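Local coordinates for hypothetical protein PA2218 (Pseudomonas aeruginosa, PDB 2HDW), which is uncharacterised but adopts the alpha/beta hydrolase fold and is probably a hydrolase, related to Escherichia coli YcjY, at residues F73-G78 against P148-E153; A157-I162 against A190-V195; G106-Q111 against A129-Y134. All coordinates share one frame; numbering follows the deposited sequence.

Contact 1: residues F73-G78 against P148-E153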
loop_
_atom_site.group_PDB
_atom_site.type_symbol
_atom_site.label_atom_id
_atom_site.label_comp_id
_atom_site.label_asym_id
_atom_site.label_seq_id
_atom_site.Cartn_x
_atom_site.Cartn_y
_atom_site.Cartn_z
ATOM N N PHE A 73 15.381 -5.045 4.808
ATOM C CA PHE A 73 15.762 -3.918 5.651
ATOM C C PHE A 73 14.815 -3.884 6.846
ATOM O O PHE A 73 13.668 -4.337 6.750
ATOM C CB PHE A 73 15.682 -2.615 4.849
ATOM C CG PHE A 73 14.378 -2.427 4.128
ATOM C CD1 PHE A 73 13.246 -1.985 4.808
ATOM C CD2 PHE A 73 14.276 -2.711 2.770
ATOM C CE1 PHE A 73 12.028 -1.830 4.146
ATOM C CE2 PHE A 73 13.062 -2.560 2.095
ATOM C CZ PHE A 73 11.936 -2.118 2.784
ATOM N N ALA A 74 15.284 -3.353 7.970
ATOM C CA ALA A 74 14.445 -3.317 9.164
ATOM C C ALA A 74 13.770 -1.968 9.399
ATOM O O ALA A 74 14.206 -0.945 8.866
ATOM C CB ALA A 74 15.278 -3.701 10.386
ATOM N N ASN A 75 12.686 -1.972 10.172
ATOM C CA ASN A 75 12.013 -0.721 10.496
ATOM C C ASN A 75 12.357 -0.382 11.945
ATOM O O ASN A 75 13.018 -1.174 12.629
ATOM C CB ASN A 75 10.494 -0.802 10.287
ATOM C CG ASN A 75 9.803 -1.801 11.201
ATOM O OD1 ASN A 75 10.322 -2.184 12.251
ATOM N ND2 ASN A 75 8.598 -2.207 10.809
ATOM N N ARG A 76 11.927 0.788 12.408
ATOM C CA ARG A 76 12.237 1.232 13.768
ATOM C C ARG A 76 11.683 0.347 14.874
ATOM O O ARG A 76 12.120 0.424 16.024
ATOM C CB ARG A 76 11.734 2.666 13.994
ATOM C CG ARG A 76 12.448 3.732 13.178
ATOM C CD ARG A 76 12.048 5.138 13.618
ATOM N NE ARG A 76 10.600 5.310 13.683
ATOM C CZ ARG A 76 9.886 5.224 14.801
ATOM N NH1 ARG A 76 10.488 4.971 15.956
ATOM N NH2 ARG A 76 8.566 5.384 14.762
ATOM N N TYR A 77 10.715 -0.491 14.535
ATOM C CA TYR A 77 10.118 -1.347 15.544
ATOM C C TYR A 77 10.744 -2.735 15.598
ATOM O O TYR A 77 10.241 -3.631 16.285
ATOM C CB TYR A 77 8.605 -1.407 15.321
ATOM C CG TYR A 77 7.950 -0.042 15.472
ATOM C CD1 TYR A 77 8.239 0.773 16.572
ATOM C CD2 TYR A 77 7.035 0.427 14.531
ATOM C CE1 TYR A 77 7.630 2.023 16.731
ATOM C CE2 TYR A 77 6.416 1.669 14.680
ATOM C CZ TYR A 77 6.717 2.461 15.782
ATOM O OH TYR A 77 6.089 3.677 15.940
ATOM N N GLY A 78 11.848 -2.897 14.870
ATOM C CA GLY A 78 12.577 -4.156 14.858
ATOM C C GLY A 78 12.135 -5.230 13.883
ATOM O O GLY A 78 12.592 -6.368 13.969
ATOM N N PRO A 148 -1.935 0.945 11.929
ATOM C CA PRO A 148 -1.697 2.173 11.162
ATOM C C PRO A 148 -0.348 2.788 11.505
ATOM O O PRO A 148 0.297 3.411 10.658
ATOM C CB PRO A 148 -2.870 3.063 11.565
ATOM C CG PRO A 148 -3.156 2.627 12.968
ATOM C CD PRO A 148 -3.052 1.119 12.873
ATOM N N ASP A 149 0.077 2.596 12.749
ATOM C CA ASP A 149 1.356 3.132 13.224
ATOM C C ASP A 149 2.515 2.371 12.584
ATOM O O ASP A 149 3.356 2.955 11.899
ATOM C CB ASP A 149 1.435 3.007 14.749
ATOM C CG ASP A 149 2.650 3.711 15.344
ATOM O OD1 ASP A 149 3.705 3.754 14.687
ATOM O OD2 ASP A 149 2.555 4.205 16.491
ATOM N N ILE A 150 2.546 1.059 12.805
ATOM C CA ILE A 150 3.607 0.221 12.266
ATOM C C ILE A 150 3.671 0.273 10.742
ATOM O O ILE A 150 4.754 0.318 10.161
ATOM C CB ILE A 150 3.439 -1.250 12.711
ATOM C CG1 ILE A 150 3.544 -1.346 14.238
ATOM C CG2 ILE A 150 4.507 -2.126 12.054
ATOM C CD1 ILE A 150 3.363 -2.767 14.793
ATOM N N ASN A 151 2.513 0.278 10.091
ATOM C CA ASN A 151 2.494 0.317 8.637
ATOM C C ASN A 151 2.976 1.667 8.115
ATOM O O ASN A 151 3.649 1.739 7.082
ATOM C CB ASN A 151 1.092 -0.027 8.118
ATOM C CG ASN A 151 0.774 -1.514 8.266
ATOM O OD1 ASN A 151 1.683 -2.347 8.322
ATOM N ND2 ASN A 151 -0.507 -1.853 8.313
ATOM N N THR A 152 2.648 2.743 8.823
ATOM C CA THR A 152 3.126 4.052 8.395
ATOM C C THR A 152 4.654 4.000 8.494
ATOM O O THR A 152 5.362 4.475 7.609
ATOM C CB THR A 152 2.552 5.173 9.288
ATOM O OG1 THR A 152 1.146 5.303 9.032
ATOM C CG2 THR A 152 3.244 6.497 9.006
ATOM N N GLU A 153 5.156 3.391 9.566
ATOM C CA GLU A 153 6.601 3.248 9.766
ATOM C C GLU A 153 7.250 2.427 8.635
ATOM O O GLU A 153 8.355 2.749 8.181
ATOM C CB GLU A 153 6.872 2.591 11.127
ATOM C CG GLU A 153 8.276 2.015 11.322
ATOM C CD GLU A 153 9.393 3.021 11.068
ATOM O OE1 GLU A 153 9.203 4.225 11.338
ATOM O OE2 GLU A 153 10.478 2.598 10.609
HETATM O O HOH W 1 7.293 5.747 12.239
#

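Contact 2: residues A157-I162 against A190-V195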
loop_
_atom_site.group_PDB
_atom_site.type_symbol
_atom_site.label_atom_id
_atom_site.label_comp_id
_atom_site.label_asym_id
_atom_site.label_seq_id
_atom_site.Cartn_x
_atom_site.Cartn_y
_atom_site.Cartn_z
ATOM N N ALA A 157 10.666 3.074 6.562
ATOM C CA ALA A 157 11.735 2.093 6.693
ATOM C C ALA A 157 12.220 1.783 5.279
ATOM O O ALA A 157 13.410 1.540 5.057
ATOM C CB ALA A 157 11.218 0.826 7.361
ATOM N N ALA A 158 11.287 1.803 4.327
ATOM C CA ALA A 158 11.608 1.542 2.928
ATOM C C ALA A 158 12.405 2.720 2.371
ATOM O O ALA A 158 13.350 2.534 1.600
ATOM C CB ALA A 158 10.329 1.330 2.118
ATOM N N VAL A 159 12.030 3.934 2.768
ATOM C CA VAL A 159 12.743 5.122 2.318
ATOM C C VAL A 159 14.161 5.071 2.893
ATOM O O VAL A 159 15.120 5.482 2.237
ATOM C CB VAL A 159 12.029 6.413 2.776
ATOM C CG1 VAL A 159 12.892 7.632 2.467
ATOM C CG2 VAL A 159 10.683 6.534 2.062
ATOM N N ASP A 160 14.288 4.560 4.120
ATOM C CA ASP A 160 15.599 4.428 4.756
ATOM C C ASP A 160 16.538 3.613 3.861
ATOM O O ASP A 160 17.699 3.979 3.657
ATOM C CB ASP A 160 15.495 3.693 6.101
ATOM C CG ASP A 160 14.995 4.575 7.232
ATOM O OD1 ASP A 160 14.816 5.794 7.032
ATOM O OD2 ASP A 160 14.791 4.033 8.342
ATOM N N PHE A 161 16.034 2.501 3.340
ATOM C CA PHE A 161 16.846 1.624 2.508
ATOM C C PHE A 161 17.161 2.177 1.131
ATOM O O PHE A 161 18.322 2.251 0.736
ATOM C CB PHE A 161 16.173 0.261 2.346
ATOM C CG PHE A 161 16.971 -0.701 1.513
ATOM C CD1 PHE A 161 18.032 -1.405 2.068
ATOM C CD2 PHE A 161 16.691 -0.864 0.161
ATOM C CE1 PHE A 161 18.808 -2.258 1.287
ATOM C CE2 PHE A 161 17.461 -1.714 -0.631
ATOM C CZ PHE A 161 18.521 -2.411 -0.064
ATOM N N ILE A 162 16.124 2.559 0.399
ATOM C CA ILE A 162 16.303 3.083 -0.946
ATOM C C ILE A 162 17.260 4.279 -0.942
ATOM O O ILE A 162 18.020 4.473 -1.889
ATOM C CB ILE A 162 14.924 3.460 -1.566
ATOM C CG1 ILE A 162 15.013 3.451 -3.094
ATOM C CG2 ILE A 162 14.469 4.830 -1.073
ATOM C CD1 ILE A 162 13.666 3.284 -3.771
ATOM N N ALA A 190 3.656 13.251 5.799
ATOM C CA ALA A 190 3.398 14.379 6.684
ATOM C C ALA A 190 4.534 14.599 7.685
ATOM O O ALA A 190 4.924 15.741 7.944
ATOM C CB ALA A 190 2.087 14.164 7.431
ATOM N N VAL A 191 5.066 13.519 8.251
ATOM C CA VAL A 191 6.145 13.656 9.229
ATOM C C VAL A 191 7.543 13.315 8.728
ATOM O O VAL A 191 8.521 13.755 9.324
ATOM C CB VAL A 191 5.887 12.827 10.513
ATOM C CG1 VAL A 191 4.731 13.436 11.301
ATOM C CG2 VAL A 191 5.613 11.375 10.164
ATOM N N ASP A 192 7.646 12.531 7.652
ATOM C CA ASP A 192 8.954 12.184 7.098
ATOM C C ASP A 192 9.309 13.249 6.054
ATOM O O ASP A 192 8.940 13.133 4.887
ATOM C CB ASP A 192 8.914 10.810 6.433
ATOM C CG ASP A 192 10.299 10.317 6.029
ATOM O OD1 ASP A 192 11.252 11.130 5.995
ATOM O OD2 ASP A 192 10.434 9.112 5.738
ATOM N N LYS A 193 10.023 14.283 6.488
ATOM C CA LYS A 193 10.401 15.393 5.620
ATOM C C LYS A 193 11.356 15.053 4.474
ATOM O O LYS A 193 11.596 15.884 3.597
ATOM C CB LYS A 193 10.987 16.526 6.466
ATOM C CG LYS A 193 10.072 16.958 7.611
ATOM C CD LYS A 193 8.682 17.347 7.105
ATOM C CE LYS A 193 7.784 17.801 8.261
ATOM N NZ LYS A 193 6.391 18.115 7.826
ATOM N N ARG A 194 11.902 13.842 4.483
ATOM C CA ARG A 194 12.807 13.420 3.417
ATOM C C ARG A 194 12.043 13.164 2.114
ATOM O O ARG A 194 12.582 13.368 1.028
ATOM C CB ARG A 194 13.551 12.151 3.828
ATOM C CG ARG A 194 14.391 12.283 5.090
ATOM C CD ARG A 194 14.944 10.933 5.500
ATOM N NE ARG A 194 13.868 9.984 5.761
ATOM C CZ ARG A 194 14.038 8.678 5.931
ATOM N NH1 ARG A 194 15.257 8.149 5.873
ATOM N NH2 ARG A 194 12.981 7.891 6.133
ATOM N N VAL A 195 10.790 12.716 2.221
ATOM C CA VAL A 195 9.973 12.424 1.043
ATOM C C VAL A 195 9.529 13.739 0.394
ATOM O O VAL A 195 8.814 14.542 1.004
ATOM C CB VAL A 195 8.745 11.560 1.419
ATOM C CG1 VAL A 195 8.008 11.122 0.166
ATOM C CG2 VAL A 195 9.196 10.339 2.219
#

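Contact 3: residues G106-Q111 against A129-Y134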
loop_
_atom_site.group_PDB
_atom_site.type_symbol
_atom_site.label_atom_id
_atom_site.label_comp_id
_atom_site.label_asym_id
_atom_site.label_seq_id
_atom_site.Cartn_x
_atom_site.Cartn_y
_atom_site.Cartn_z
ATOM N N GLY A 106 -3.196 -5.424 2.320
ATOM C CA GLY A 106 -3.562 -6.829 2.304
ATOM C C GLY A 106 -3.053 -7.504 1.041
ATOM O O GLY A 106 -3.398 -8.653 0.746
ATOM N N ALA A 107 -2.231 -6.782 0.290
ATOM C CA ALA A 107 -1.650 -7.301 -0.941
ATOM C C ALA A 107 -0.145 -7.405 -0.736
ATOM O O ALA A 107 0.400 -6.817 0.201
ATOM C CB ALA A 107 -1.956 -6.363 -2.104
ATOM N N VAL A 108 0.524 -8.159 -1.601
ATOM C CA VAL A 108 1.971 -8.307 -1.506
ATOM C C VAL A 108 2.655 -7.670 -2.710
ATOM O O VAL A 108 2.007 -7.356 -3.718
ATOM C CB VAL A 108 2.390 -9.793 -1.414
ATOM C CG1 VAL A 108 1.924 -10.369 -0.091
ATOM C CG2 VAL A 108 1.795 -10.584 -2.583
ATOM N N LYS A 109 3.967 -7.496 -2.599
ATOM C CA LYS A 109 4.770 -6.877 -3.644
ATOM C C LYS A 109 4.685 -7.534 -5.022
ATOM O O LYS A 109 4.976 -6.890 -6.027
ATOM C CB LYS A 109 6.235 -6.821 -3.200
ATOM C CG LYS A 109 6.882 -8.191 -2.995
ATOM C CD LYS A 109 8.239 -8.056 -2.315
ATOM C CE LYS A 109 8.981 -9.391 -2.234
ATOM N NZ LYS A 109 8.192 -10.465 -1.562
ATOM N N GLU A 110 4.304 -8.805 -5.083
ATOM C CA GLU A 110 4.212 -9.478 -6.375
ATOM C C GLU A 110 2.960 -9.058 -7.145
ATOM O O GLU A 110 2.800 -9.384 -8.323
ATOM C CB GLU A 110 4.225 -11.000 -6.196
ATOM C CG GLU A 110 5.540 -11.568 -5.647
ATOM C CD GLU A 110 5.714 -11.344 -4.150
ATOM O OE1 GLU A 110 4.746 -10.920 -3.478
ATOM O OE2 GLU A 110 6.821 -11.610 -3.637
ATOM N N GLN A 111 2.073 -8.329 -6.476
ATOM C CA GLN A 111 0.851 -7.879 -7.109
ATOM C C GLN A 111 0.993 -6.445 -7.642
ATOM O O GLN A 111 2.036 -6.100 -8.200
ATOM C CB GLN A 111 -0.322 -8.044 -6.125
ATOM C CG GLN A 111 -0.564 -9.527 -5.789
ATOM C CD GLN A 111 -1.495 -9.759 -4.610
ATOM O OE1 GLN A 111 -1.332 -9.161 -3.542
ATOM N NE2 GLN A 111 -2.469 -10.650 -4.791
ATOM N N ALA A 129 9.282 -2.117 -4.208
ATOM C CA ALA A 129 7.952 -2.578 -3.809
ATOM C C ALA A 129 8.238 -3.490 -2.616
ATOM O O ALA A 129 9.026 -4.430 -2.723
ATOM C CB ALA A 129 7.286 -3.364 -4.948
ATOM N N PHE A 130 7.606 -3.215 -1.479
ATOM C CA PHE A 130 7.863 -3.989 -0.273
ATOM C C PHE A 130 6.653 -4.678 0.339
ATOM O O PHE A 130 5.506 -4.296 0.096
ATOM C CB PHE A 130 8.475 -3.070 0.783
ATOM C CG PHE A 130 7.528 -2.008 1.274
ATOM C CD1 PHE A 130 6.609 -2.289 2.287
ATOM C CD2 PHE A 130 7.527 -0.737 0.700
ATOM C CE1 PHE A 130 5.700 -1.321 2.719
ATOM C CE2 PHE A 130 6.624 0.241 1.122
ATOM C CZ PHE A 130 5.707 -0.053 2.135
ATOM N N ASP A 131 6.927 -5.703 1.140
ATOM C CA ASP A 131 5.879 -6.414 1.850
ATOM C C ASP A 131 5.789 -5.796 3.243
ATOM O O ASP A 131 6.786 -5.718 3.969
ATOM C CB ASP A 131 6.203 -7.906 1.976
ATOM C CG ASP A 131 5.985 -8.662 0.681
ATOM O OD1 ASP A 131 5.127 -8.228 -0.121
ATOM O OD2 ASP A 131 6.654 -9.699 0.473
ATOM N N PRO A 132 4.592 -5.325 3.624
ATOM C CA PRO A 132 4.386 -4.715 4.941
ATOM C C PRO A 132 4.748 -5.681 6.069
ATOM O O PRO A 132 4.770 -6.902 5.872
ATOM C CB PRO A 132 2.894 -4.382 4.937
ATOM C CG PRO A 132 2.616 -4.109 3.481
ATOM C CD PRO A 132 3.380 -5.213 2.792
ATOM N N SER A 133 5.045 -5.127 7.242
ATOM C CA SER A 133 5.378 -5.928 8.421
ATOM C C SER A 133 4.359 -7.050 8.629
ATOM O O SER A 133 3.167 -6.859 8.402
ATOM C CB SER A 133 5.405 -5.040 9.675
ATOM O OG SER A 133 6.592 -4.261 9.751
ATOM N N TYR A 134 4.836 -8.213 9.063
ATOM C CA TYR A 134 3.984 -9.373 9.335
ATOM C C TYR A 134 3.347 -10.039 8.113
ATOM O O TYR A 134 2.599 -11.009 8.272
ATOM C CB TYR A 134 2.847 -8.997 10.292
ATOM C CG TYR A 134 3.267 -8.357 11.591
ATOM C CD1 TYR A 134 3.767 -9.118 12.649
ATOM C CD2 TYR A 134 3.134 -6.983 11.775
ATOM C CE1 TYR A 134 4.122 -8.518 13.859
ATOM C CE2 TYR A 134 3.484 -6.376 12.978
ATOM C CZ TYR A 134 3.977 -7.143 14.012
ATOM O OH TYR A 134 4.347 -6.516 15.183
HETATM O O HOH W 2 5.167 -11.792 -0.812
#

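Contact 1: residues F73-G78 against P148-E153
Glu153 reaches from helix 148-164 into the turn after strand 66-74 and meets Arg76 with both carboxylate oxygens. Its CG is anti to the backbone N (chi1 163°), and a bend at chi2 turns the carboxylate to Arg76. OE2 of Glu153 accepts the backbone N of Arg76 at 2.9 Å, nearly straight (175°). OE1 of Glu153 takes Arg76 NE at 2.9 Å, a more bent salt bridge. Both donors stand well above the carboxylate plane, and the guanidinium is turned almost perpendicular to it (88°). A water bridges Arg76 NH2 and Glu153 OE1.

The Tyr77 ring lies against the aliphatic part of the helix face. Its CE2 is 3.7 Å from Glu153 CB, and its CD2 is 3.9 Å from Ile150 CG1. Tyr77 OH donates to Asp149 OD1 at 2.7 Å, on the syn side, tilted out of the carboxylate plane.

A type I turn from Asn75 to Gly78 positions these groups. Asn75 OD1 accepts from Ile79 N, and its ND2 bonds to Asp154 OD1. The contact fastens this hairpin turn between strands 66-74 and 80-88 onto the first turns of helix 148-164. Elsewhere on the helix, Thr152 packs against Met184 and Ala188 of helix 180-191.

Contact 2: residues A157-I162 against A190-V195
Asp160 OD1 is gripped by two nitrogens of one arginine. Arg194 NH1 donates to Asp160 OD1 at 2.7 Å, and Arg194 NH2 donates to Asp160 OD1 at 2.9 Å. The grip is end-on, with both bonds to a single oxygen and both well short of straight. NH1 arrives nearly along the C-O axis, NH2 from the anti side and clearly out of the carboxylate plane. The carboxylate plane is turned 68° from the guanidinium, so this is not a flat paired salt bridge.

The NE edge is held more regularly, and NH2 is shared by both aspartates. Arg194 NE donates to Asp192 OD1 at 2.9 Å, almost straight (175°) and in the guanidinium plane. Arg194 NH2 meets Asp192 OD2, also at 2.9 Å, completing a side-on pairing. Asp192 OD1 also accepts the backbone N of Arg194, which makes an Asx turn within the type I turn from Asp192 to Val195. Ser156 OG bonds to Asp192 OD2, and Ser156 O accepts from Arg194 NH2.

Val159 packs over one face of the guanidinium. Its CG1, anti to the backbone N (chi1 172°), lies 3.7 Å from the plane, offset toward the rim. CG2 meets Val195 CG2 at 4.1 Å.

The contact joins helix 148-164 to the helix-to-strand connection 180-191 to 197-201 of the alpha/beta hydrolase fold. One positive charge lies between two carboxylates, which probably eases their repulsion. The two bonds from Asp192 hold the guanidinium's rotation, and so probably orient NH1 and NH2 toward Asp160.

Contact 3: residues G106-Q111 against A129-Y134
Lys109 and Asp131 meet with their side chains crossing at about a right angle, and the aspartate takes hold of both ends of the lysine. Asp131 OD1 accepts the backbone N of Lys109 at 2.8 Å, nearly straight (173°). Asp131 OD2 receives NZ of Lys109 at 2.7 Å, from above the carboxylate plane. The lysine CG lies between its backbone N and carbonyl carbon (chi1 64°). From there the chain runs extended past the carboxylate, and a last bend at chi4 brings NZ onto OD2. On the way, Lys109 CB packs on Ala129 CB at 4.0 Å.

Val108 approaches the same carboxylate obliquely, its CB 3.4 Å from Asp131 OD1. The loop folds as a type I turn from Val108 to Gln111, and Gln111 OE1 also closes it by accepting the Val108 backbone N at 2.9 Å.

Lys109 NZ also bonds to Glu110 OE2 at 2.7 Å. A water donates to both Glu110 OE1 and Asp131 OD2. Glu137 adds a further salt bridge to the ammonium, and Arg276 pairs with Glu110.

Strands 96-102 and 126-130 form a beta-alpha-beta crossover through helix 112-122. The contact links the loop before that helix to strand 126-130 and the residues that follow. The site is buried, but the carboxylates round NZ would probably favour a charged Lys109. The ammonium and the water should temper the repulsion between Glu110 and Asp131.

Overall arrangement
From the N terminus, strand 66-74 and its turn open contact 1, which closes only when the chain reaches helix 148-164. Contact 3 is nested inside that loop. It opens after strand 96-102 and closes at strand 126-130, with helix 112-122 between. Contact 2 follows in series: it starts further along helix 148-164 and closes after helix 180-191. Contacts 1 and 2 touch where Phe73 packs on Ala158 and Phe161. Ala158 also meets Phe130 of contact 3. Together they tie the edge hairpin, the loop before helix 112-122 and the loop before strand 197-201 to the strand 126-130 and helix 148-164 region of the alpha/beta hydrolase fold.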